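PDB 3RZA: tripeptidase from Staphylococcus aureus subsp. aureus, which probably cleaves the N-terminal residue from tripeptides as a metal-dependent peptidase of the M20/M25/M40 family. Local coordinates for residues T200-S205 with V304-P309. Sequence-based numbering, arbitrary orientation. Where two conformers were deposited one is given.
Sequences TQMLIS and VEQSYP. With PEG (di(hydroxyethyl)ether), chain J.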
loop_
_atom_site.group_PDB
_atom_site.type_symbol
_atom_site.label_atom_id
_atom_site.label_comp_id
_atom_site.label_asym_id
_atom_site.label_seq_id
_atom_site.Cartn_x
_atom_site.Cartn_y
_atom_site.Cartn_z
ATOM N N THR A 200 -8.389 0.265 27.685
ATOM C CA THR A 200 -7.337 1.150 27.125
ATOM C C THR A 200 -7.065 0.757 25.668
ATOM O O THR A 200 -6.880 -0.399 25.403
ATOM C CB THR A 200 -6.021 1.041 27.929
ATOM O OG1 THR A 200 -6.281 1.345 29.297
ATOM C CG2 THR A 200 -4.940 2.018 27.407
ATOM N N GLN A 201 -7.107 1.709 24.731
ATOM C CA GLN A 201 -6.635 1.470 23.362
ATOM C C GLN A 201 -5.351 2.244 23.158
ATOM O O GLN A 201 -5.259 3.398 23.569
ATOM C CB GLN A 201 -7.648 1.893 22.312
ATOM C CG GLN A 201 -7.307 1.353 20.875
ATOM C CD GLN A 201 -7.415 2.377 19.733
ATOM O OE1 GLN A 201 -6.571 2.404 18.855
ATOM N NE2 GLN A 201 -8.471 3.158 19.715
HETATM N N MSE A 202 -4.367 1.592 22.536
HETATM C CA MSE A 202 -3.171 2.250 22.036
HETATM C C MSE A 202 -2.983 1.987 20.540
HETATM O O MSE A 202 -3.306 0.907 20.057
HETATM C CB MSE A 202 -1.956 1.756 22.815
HETATM C CG MSE A 202 -2.044 2.093 24.283
HETATM SE SE MSE A 202 -0.375 1.999 25.162
HETATM C CE MSE A 202 -0.940 2.342 27.011
ATOM N N LEU A 203 -2.479 2.993 19.824
ATOM C CA LEU A 203 -2.026 2.860 18.427
ATOM C C LEU A 203 -0.540 2.539 18.477
ATOM O O LEU A 203 0.164 3.091 19.323
ATOM C CB LEU A 203 -2.246 4.157 17.627
ATOM C CG LEU A 203 -3.671 4.744 17.521
ATOM C CD1 LEU A 203 -3.671 6.077 16.754
ATOM C CD2 LEU A 203 -4.630 3.764 16.872
ATOM N N ILE A 204 -0.103 1.578 17.658
ATOM C CA ILE A 204 1.327 1.293 17.476
ATOM C C ILE A 204 1.597 1.304 15.978
ATOM O O ILE A 204 0.900 0.644 15.203
ATOM C CB ILE A 204 1.786 -0.042 18.159
ATOM C CG1 ILE A 204 3.249 -0.371 17.808
ATOM C CG2 ILE A 204 0.886 -1.185 17.784
ATOM C CD1 ILE A 204 3.927 -1.340 18.783
ATOM N N SER A 205 2.562 2.116 15.570
ATOM C CA SER A 205 3.003 2.137 14.187
ATOM C C SER A 205 4.495 1.809 14.101
ATOM O O SER A 205 5.261 2.163 14.984
ATOM C CB SER A 205 2.711 3.489 13.576
ATOM O OG SER A 205 1.323 3.749 13.599
ATOM N N VAL A 304 4.246 4.919 19.529
ATOM C CA VAL A 304 3.029 4.530 20.247
ATOM C C VAL A 304 2.215 5.787 20.612
ATOM O O VAL A 304 2.785 6.875 20.844
ATOM C CB VAL A 304 3.377 3.705 21.529
ATOM C CG1 VAL A 304 2.123 3.260 22.271
ATOM C CG2 VAL A 304 4.237 2.491 21.172
ATOM N N GLU A 305 0.896 5.641 20.675
ATOM C CA GLU A 305 0.007 6.709 21.104
ATOM C C GLU A 305 -1.168 6.078 21.862
ATOM O O GLU A 305 -1.733 5.103 21.382
ATOM C CB GLU A 305 -0.490 7.436 19.881
ATOM C CG GLU A 305 -1.122 8.744 20.138
ATOM C CD GLU A 305 -1.834 9.242 18.914
ATOM O OE1 GLU A 305 -1.164 9.398 17.874
ATOM O OE2 GLU A 305 -3.070 9.430 18.983
ATOM N N GLN A 306 -1.517 6.612 23.036
ATOM C CA GLN A 306 -2.730 6.171 23.749
ATOM C C GLN A 306 -3.926 6.888 23.157
ATOM O O GLN A 306 -4.018 8.099 23.251
ATOM C CB GLN A 306 -2.638 6.455 25.244
ATOM C CG GLN A 306 -3.888 5.973 26.034
ATOM C CD GLN A 306 -3.692 6.046 27.516
ATOM O OE1 GLN A 306 -2.884 5.310 28.089
ATOM N NE2 GLN A 306 -4.429 6.927 28.156
ATOM N N SER A 307 -4.844 6.147 22.547
ATOM C CA SER A 307 -6.101 6.743 22.049
ATOM C C SER A 307 -7.043 7.164 23.207
ATOM O O SER A 307 -7.580 8.273 23.210
ATOM C CB SER A 307 -6.829 5.775 21.127
ATOM O OG SER A 307 -5.987 5.300 20.086
ATOM N N TYR A 308 -7.234 6.275 24.177
ATOM C CA TYR A 308 -8.032 6.601 25.365
ATOM C C TYR A 308 -7.710 5.638 26.500
ATOM O O TYR A 308 -7.271 4.523 26.239
ATOM C CB TYR A 308 -9.548 6.577 25.039
ATOM C CG TYR A 308 -9.990 5.367 24.242
ATOM C CD1 TYR A 308 -10.263 4.163 24.870
ATOM C CD2 TYR A 308 -10.149 5.436 22.869
ATOM C CE1 TYR A 308 -10.656 3.037 24.150
ATOM C CE2 TYR A 308 -10.566 4.301 22.127
ATOM C CZ TYR A 308 -10.812 3.112 22.796
ATOM O OH TYR A 308 -11.172 1.975 22.141
ATOM N N PRO A 309 -7.910 6.064 27.764
ATOM C CA PRO A 309 -7.674 5.154 28.882
ATOM C C PRO A 309 -8.910 4.325 29.245
ATOM O O PRO A 309 -10.038 4.796 29.096
ATOM C CB PRO A 309 -7.288 6.093 30.025
ATOM C CG PRO A 309 -8.044 7.368 29.734
ATOM C CD PRO A 309 -8.264 7.422 28.233
HETATM C C1 PEG J . 2.114 8.049 25.642
HETATM O O1 PEG J . 2.208 6.659 25.990
HETATM C C2 PEG J . 1.507 8.202 24.249
HETATM O O2 PEG J . 0.224 8.858 24.333
HETATM C C3 PEG J . -0.002 9.823 23.290
#
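The backbone O of Glu305 receives Leu203 N at 2.7 Å, the shortest hydrogen bond between two antiparallel strand segments, 200-205 and 304-309, and Met202 CA adds a CA-H...O contact to the same oxygen. Glu305 N returns a bond to Leu203 O, which also takes the CA-H of Val304, so this hydrogen-bonded pair is closed from both directions. Beyond the Met202-Gln306 pair a classic beta bulge shifts the register by one: Ser307 and Tyr308 both face Gln201. Ser307 N reaches Gln201 O at 3.0 Å, the donor standing 35° out of the carbonyl plane, while Gln201 N bonds to Tyr308 O. Helix-like backbone angles at Ser307 take up the extra residue and direct its CB toward the other strand. There the end of Gln201 lies close to the serine, with OE1 3.2 Å from Ser307 OG, and Leu203 CG comes within 3.5 Å of that hydroxyl from the next position on the same face. Tyr308 CG lies between its backbone N and carbonyl carbon (chi1 46°), which brings one ring face over Gln201 CB in a CH-pi contact, 3.8 Å from the ring centroid; the Gln201 amide plane is steeply inclined to the ring, at 76°. On the opposite face the extended selenomethionine Met202 lays SE 4.0 Å from Val304 CG1 and brings CE against Gln306 OE1. On the edge of 304-309 turned away from 200-205, Gln306 N makes a nearly straight bond to O2 of a di(hydroxyethyl)ether, probably from the crystallisation liquor. The pairing is consistent with the smaller, often dimerising domain of M20-family peptidases: strand 263-272 pairs with the other edge of 200-205, helix 275-295 packs against the face that carries Met202, Ile204 and Val304, and Leu203 touches Thr257 of the second subunit.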